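Local coordinates for thrombospondin related anonymous protein (PDB 4F1J), which probably mediates adhesion of Plasmodium falciparum to host cells, its von Willebrand factor A domain binding magnesium, at residues 6-20 with 110-124. Residues are numbered along the deposited sequence; the frame is centred on the assembly and turned at random.
With MG (magnesium ion), chain C; EDO (1,2-ethanediol), chain J.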
loop_
_atom_site.group_PDB
_atom_site.type_symbol
_atom_site.label_atom_id
_atom_site.label_comp_id
_atom_site.label_asym_id
_atom_site.label_seq_id
_atom_site.Cartn_x
_atom_site.Cartn_y
_atom_site.Cartn_z
ATOM N N ASP A 6 -0.209 -5.116 15.727
ATOM C CA ASP A 6 0.949 -5.982 15.957
ATOM C C ASP A 6 2.237 -5.206 15.632
ATOM O O ASP A 6 2.186 -4.043 15.206
ATOM C CB ASP A 6 0.875 -7.254 15.103
ATOM C CG ASP A 6 1.610 -8.449 15.733
ATOM O OD1 ASP A 6 2.498 -8.249 16.598
ATOM O OD2 ASP A 6 1.261 -9.600 15.377
ATOM N N GLU A 7 3.385 -5.839 15.882
ATOM C CA GLU A 7 4.687 -5.276 15.540
ATOM C C GLU A 7 4.905 -5.468 14.023
ATOM O O GLU A 7 5.349 -6.521 13.574
ATOM C CB GLU A 7 5.829 -5.946 16.329
ATOM C CG GLU A 7 7.116 -5.135 16.280
ATOM C CD GLU A 7 8.308 -5.736 17.042
ATOM O OE1 GLU A 7 8.150 -6.777 17.724
ATOM O OE2 GLU A 7 9.417 -5.156 16.928
ATOM N N VAL A 8 4.576 -4.433 13.254
ATOM C CA VAL A 8 4.594 -4.484 11.786
ATOM C C VAL A 8 5.110 -3.149 11.240
ATOM O O VAL A 8 4.661 -2.087 11.677
ATOM C CB VAL A 8 3.175 -4.685 11.180
ATOM C CG1 VAL A 8 3.243 -4.812 9.633
ATOM C CG2 VAL A 8 2.437 -5.928 11.759
ATOM N N ASP A 9 6.085 -3.220 10.339
ATOM C CA ASP A 9 6.500 -2.076 9.526
ATOM C C ASP A 9 5.627 -2.187 8.282
ATOM O O ASP A 9 5.690 -3.196 7.551
ATOM C CB ASP A 9 7.995 -2.101 9.187
ATOM C CG ASP A 9 8.882 -1.918 10.405
ATOM O OD1 ASP A 9 8.447 -1.235 11.375
ATOM O OD2 ASP A 9 10.049 -2.383 10.356
ATOM N N LEU A 10 4.770 -1.184 8.070
ATOM C CA LEU A 10 3.755 -1.262 7.008
ATOM C C LEU A 10 4.066 -0.182 5.981
ATOM O O LEU A 10 4.110 0.997 6.308
ATOM C CB LEU A 10 2.337 -1.103 7.582
ATOM C CG LEU A 10 1.151 -1.427 6.681
ATOM C CD1 LEU A 10 -0.130 -1.640 7.488
ATOM C CD2 LEU A 10 0.951 -0.297 5.622
ATOM N N TYR A 11 4.349 -0.625 4.765
ATOM C CA TYR A 11 4.759 0.219 3.664
ATOM C C TYR A 11 3.570 0.408 2.727
ATOM O O TYR A 11 3.239 -0.457 1.871
ATOM C CB TYR A 11 5.946 -0.366 2.873
ATOM C CG TYR A 11 7.142 -0.722 3.711
ATOM C CD1 TYR A 11 7.204 -1.938 4.395
ATOM C CD2 TYR A 11 8.181 0.147 3.867
ATOM C CE1 TYR A 11 8.296 -2.251 5.195
ATOM C CE2 TYR A 11 9.275 -0.160 4.646
ATOM C CZ TYR A 11 9.338 -1.369 5.302
ATOM O OH TYR A 11 10.438 -1.633 6.115
ATOM N N LEU A 12 2.934 1.559 2.892
ATOM C CA LEU A 12 1.806 1.958 2.048
ATOM C C LEU A 12 2.320 2.575 0.726
ATOM O O LEU A 12 3.004 3.611 0.739
ATOM C CB LEU A 12 0.902 2.942 2.815
ATOM C CG LEU A 12 -0.285 3.494 2.022
ATOM C CD1 LEU A 12 -1.240 2.392 1.577
ATOM C CD2 LEU A 12 -1.002 4.586 2.897
ATOM N N LEU A 13 1.991 1.944 -0.413
ATOM C CA LEU A 13 2.432 2.421 -1.719
ATOM C C LEU A 13 1.176 2.831 -2.462
ATOM O O LEU A 13 0.348 1.985 -2.821
ATOM C CB LEU A 13 3.185 1.331 -2.522
ATOM C CG LEU A 13 4.242 0.498 -1.807
ATOM C CD1 LEU A 13 5.068 -0.323 -2.788
ATOM C CD2 LEU A 13 5.153 1.265 -0.878
ATOM N N MET A 14 1.034 4.139 -2.681
ATOM C CA MET A 14 -0.231 4.694 -3.182
ATOM C C MET A 14 -0.058 5.194 -4.619
ATOM O O MET A 14 0.634 6.166 -4.861
ATOM C CB MET A 14 -0.681 5.817 -2.254
ATOM C CG MET A 14 -1.975 6.450 -2.647
ATOM S SD MET A 14 -2.434 7.690 -1.423
ATOM C CE MET A 14 -4.120 8.092 -1.941
ATOM N N ASP A 15 -0.663 4.469 -5.552
ATOM C CA ASP A 15 -0.695 4.809 -6.970
ATOM C C ASP A 15 -1.315 6.200 -7.109
ATOM O O ASP A 15 -2.395 6.450 -6.560
ATOM C CB ASP A 15 -1.524 3.728 -7.641
ATOM C CG ASP A 15 -1.760 3.924 -9.142
ATOM O OD1 ASP A 15 -1.797 5.059 -9.659
ATOM O OD2 ASP A 15 -2.009 2.869 -9.754
ATOM N N CYS A 16 -0.629 7.108 -7.807
ATOM C CA CYS A 16 -1.161 8.478 -8.036
ATOM C C CYS A 16 -1.214 8.815 -9.540
ATOM O O CYS A 16 -1.167 9.982 -9.938
ATOM C CB CYS A 16 -0.354 9.518 -7.254
ATOM S SG CYS A 16 1.383 9.647 -7.699
ATOM N N SER A 17 -1.396 7.768 -10.331
ATOM C CA SER A 17 -1.381 7.843 -11.801
ATOM C C SER A 17 -2.522 8.715 -12.340
ATOM O O SER A 17 -3.584 8.855 -11.712
ATOM C CB SER A 17 -1.483 6.455 -12.427
ATOM O OG SER A 17 -2.654 5.754 -12.055
ATOM N N GLY A 18 -2.294 9.273 -13.530
ATOM C CA GLY A 18 -3.288 10.186 -14.150
ATOM C C GLY A 18 -4.658 9.576 -14.408
ATOM O O GLY A 18 -5.685 10.278 -14.358
ATOM N N SER A 19 -4.701 8.265 -14.616
ATOM C CA SER A 19 -5.942 7.524 -14.856
ATOM C C SER A 19 -6.994 7.710 -13.774
ATOM O O SER A 19 -8.203 7.567 -14.021
ATOM C CB SER A 19 -5.627 6.043 -14.934
ATOM O OG SER A 19 -5.085 5.630 -13.699
ATOM N N ILE A 20 -6.527 8.017 -12.574
ATOM C CA ILE A 20 -7.395 8.185 -11.405
ATOM C C ILE A 20 -8.475 9.248 -11.590
ATOM O O ILE A 20 -9.611 9.052 -11.169
ATOM C CB ILE A 20 -6.560 8.512 -10.152
ATOM C CG1 ILE A 20 -5.744 7.266 -9.753
ATOM C CG2 ILE A 20 -7.468 8.997 -8.977
ATOM C CD1 ILE A 20 -4.773 7.486 -8.566
ATOM N N ASN A 110 14.366 -0.909 8.533
ATOM C CA ASN A 110 13.242 -1.584 9.148
ATOM C C ASN A 110 13.615 -2.153 10.521
ATOM O O ASN A 110 14.808 -2.434 10.768
ATOM C CB ASN A 110 12.762 -2.721 8.233
ATOM C CG ASN A 110 13.786 -3.802 8.089
ATOM O OD1 ASN A 110 14.874 -3.550 7.563
ATOM N ND2 ASN A 110 13.487 -4.997 8.592
ATOM N N ARG A 111 12.613 -2.323 11.389
ATOM C CA ARG A 111 12.767 -3.149 12.587
ATOM C C ARG A 111 12.915 -4.612 12.172
ATOM O O ARG A 111 12.018 -5.187 11.566
ATOM C CB ARG A 111 11.572 -2.983 13.534
ATOM C CG ARG A 111 11.461 -1.618 14.142
ATOM C CD ARG A 111 10.183 -1.501 14.961
ATOM N NE ARG A 111 9.000 -1.561 14.123
ATOM C CZ ARG A 111 7.756 -1.682 14.562
ATOM N NH1 ARG A 111 7.477 -1.721 15.881
ATOM N NH2 ARG A 111 6.785 -1.738 13.689
ATOM N N GLU A 112 14.071 -5.209 12.471
ATOM C CA GLU A 112 14.303 -6.613 12.184
ATOM C C GLU A 112 13.292 -7.486 12.904
ATOM O O GLU A 112 12.931 -8.550 12.409
ATOM C CB GLU A 112 15.707 -7.019 12.639
ATOM C CG GLU A 112 16.818 -6.447 11.840
ATOM C CD GLU A 112 18.173 -6.929 12.367
ATOM O OE1 GLU A 112 18.348 -6.871 13.597
ATOM O OE2 GLU A 112 19.027 -7.382 11.572
ATOM N N ASN A 113 12.814 -7.027 14.051
ATOM C CA ASN A 113 11.891 -7.788 14.876
ATOM C C ASN A 113 10.454 -7.714 14.349
ATOM O O ASN A 113 9.637 -8.531 14.745
ATOM C CB ASN A 113 11.954 -7.290 16.343
ATOM C CG ASN A 113 11.503 -8.349 17.361
ATOM O OD1 ASN A 113 12.198 -9.349 17.564
ATOM N ND2 ASN A 113 10.361 -8.113 18.031
ATOM N N ALA A 114 10.154 -6.743 13.467
ATOM C CA ALA A 114 8.799 -6.510 12.978
ATOM C C ALA A 114 8.480 -7.309 11.726
ATOM O O ALA A 114 9.363 -7.514 10.873
ATOM C CB ALA A 114 8.612 -5.019 12.692
ATOM N N ASN A 115 7.223 -7.745 11.613
ATOM C CA ASN A 115 6.674 -8.250 10.369
ATOM C C ASN A 115 6.791 -7.116 9.342
ATOM O O ASN A 115 6.685 -5.949 9.705
ATOM C CB ASN A 115 5.196 -8.631 10.505
ATOM C CG ASN A 115 4.964 -9.835 11.401
ATOM O OD1 ASN A 115 5.636 -10.849 11.267
ATOM N ND2 ASN A 115 3.981 -9.728 12.314
ATOM N N GLN A 116 7.090 -7.467 8.099
ATOM C CA GLN A 116 7.218 -6.478 7.026
ATOM C C GLN A 116 6.074 -6.692 6.046
ATOM O O GLN A 116 5.926 -7.788 5.489
ATOM C CB GLN A 116 8.562 -6.623 6.311
ATOM C CG GLN A 116 9.774 -6.544 7.237
ATOM C CD GLN A 116 9.956 -5.163 7.802
ATOM O OE1 GLN A 116 9.983 -4.206 7.050
ATOM N NE2 GLN A 116 10.090 -5.040 9.134
ATOM N N LEU A 117 5.260 -5.649 5.868
ATOM C CA LEU A 117 4.038 -5.705 5.059
ATOM C C LEU A 117 4.008 -4.529 4.097
ATOM O O LEU A 117 4.126 -3.383 4.513
ATOM C CB LEU A 117 2.787 -5.648 5.949
ATOM C CG LEU A 117 1.427 -5.498 5.272
ATOM C CD1 LEU A 117 1.099 -6.694 4.321
ATOM C CD2 LEU A 117 0.330 -5.307 6.343
ATOM N N VAL A 118 3.791 -4.823 2.821
ATOM C CA VAL A 118 3.561 -3.811 1.805
ATOM C C VAL A 118 2.066 -3.821 1.484
ATOM O O VAL A 118 1.471 -4.881 1.268
ATOM C CB VAL A 118 4.390 -4.103 0.509
ATOM C CG1 VAL A 118 3.920 -3.224 -0.679
ATOM C CG2 VAL A 118 5.860 -3.878 0.716
ATOM N N VAL A 119 1.444 -2.645 1.472
ATOM C CA VAL A 119 0.059 -2.529 1.022
ATOM C C VAL A 119 0.000 -1.542 -0.122
ATOM O O VAL A 119 0.391 -0.365 0.035
ATOM C CB VAL A 119 -0.873 -2.075 2.124
ATOM C CG1 VAL A 119 -2.281 -1.946 1.568
ATOM C CG2 VAL A 119 -0.848 -3.095 3.274
ATOM N N ILE A 120 -0.414 -2.057 -1.283
ATOM C CA ILE A 120 -0.491 -1.286 -2.524
ATOM C C ILE A 120 -1.960 -0.882 -2.767
ATOM O O ILE A 120 -2.842 -1.734 -2.765
ATOM C CB ILE A 120 0.021 -2.117 -3.724
ATOM C CG1 ILE A 120 1.528 -2.358 -3.640
ATOM C CG2 ILE A 120 -0.332 -1.403 -5.021
ATOM C CD1 ILE A 120 2.006 -3.689 -4.311
ATOM N N LEU A 121 -2.209 0.406 -2.991
ATOM C CA LEU A 121 -3.492 0.900 -3.496
ATOM C C LEU A 121 -3.279 1.267 -4.972
ATOM O O LEU A 121 -2.421 2.083 -5.285
ATOM C CB LEU A 121 -3.967 2.115 -2.703
ATOM C CG LEU A 121 -4.013 2.028 -1.173
ATOM C CD1 LEU A 121 -4.582 3.349 -0.609
ATOM C CD2 LEU A 121 -4.768 0.805 -0.716
ATOM N N THR A 122 -3.987 0.606 -5.892
ATOM C CA THR A 122 -3.708 0.853 -7.319
ATOM C C THR A 122 -4.962 0.808 -8.159
ATOM O O THR A 122 -5.876 0.074 -7.860
ATOM C CB THR A 122 -2.651 -0.148 -7.860
ATOM O OG1 THR A 122 -2.173 0.265 -9.166
ATOM C CG2 THR A 122 -3.190 -1.582 -7.885
ATOM N N ASP A 123 -4.969 1.574 -9.246
ATOM C CA ASP A 123 -6.084 1.531 -10.211
ATOM C C ASP A 123 -5.637 1.036 -11.593
ATOM O O ASP A 123 -6.351 1.232 -12.582
ATOM C CB ASP A 123 -6.717 2.913 -10.335
ATOM C CG ASP A 123 -6.029 3.811 -11.345
ATOM O OD1 ASP A 123 -4.774 3.723 -11.534
ATOM O OD2 ASP A 123 -6.753 4.660 -11.902
ATOM N N GLY A 124 -4.460 0.429 -11.658
ATOM C CA GLY A 124 -3.894 0.015 -12.940
ATOM C C GLY A 124 -2.974 -1.178 -12.852
ATOM O O GLY A 124 -2.859 -1.845 -11.819
HETATM MG MG MG C . -3.668 4.179 -13.206
HETATM C C1 EDO J . -5.448 4.042 -6.609
HETATM O O1 EDO J . -4.617 4.412 -7.714
HETATM C C2 EDO J . -5.512 5.181 -5.595
HETATM O O2 EDO J . -4.248 5.456 -5.009
HETATM O O HOH W 1 9.016 -2.205 18.366
HETATM O O HOH W 2 7.393 -9.296 15.811
HETATM O O HOH W 3 -2.227 2.842 -12.363
HETATM O O HOH W 4 -4.749 2.892 -14.346
HETATM O O HOH W 5 -2.655 4.519 -14.872
#
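Asp9, a buried residue of strand 8-15, spends both carboxylate oxygens on parallel strand 115-122 and the turn before it. Its OD1 takes Arg111 NE (2.8 Å) and NH2 side-on, from the same face of the carboxylate; its OD2 takes the backbone N of Arg111 and Gln116 NE2, the latter nearly straight (168°). Tyr11 OH donates to Gln116 OE1 (2.8 Å), which lies at the ring edge in its plane; glutamine suits the place because its amide offers N-H to the carboxylate and C=O to the phenol at once. Along the middle, leucine, valine and isoleucine fill both sheet faces: Leu13 CD1 lies 3.8 Å from Val118 CG1, and Leu12 CD1 meets Leu121. At the C-terminal ends the metal ion-dependent adhesion site forms. Asp123 OD1 and the small hydroxyls of Ser17 and Ser19 bind magnesium with three waters, while second-shell Asp15 receives Ser17 OG on OD1 (2.6 Å) and Thr122 OG1 on OD2. The looser solvent side lies just beyond the Asp9 cluster, where Glu7 OE1 accepts a bent hydrogen bond (139°) from ND2 of exposed Asn113 (2.6 Å). Strand 47-54 flanks 8-15, and 145-151 flanks 115-122; helix 94-106 covers Tyr11 and Leu13, helix 22-38 the face of Leu12 and Met14.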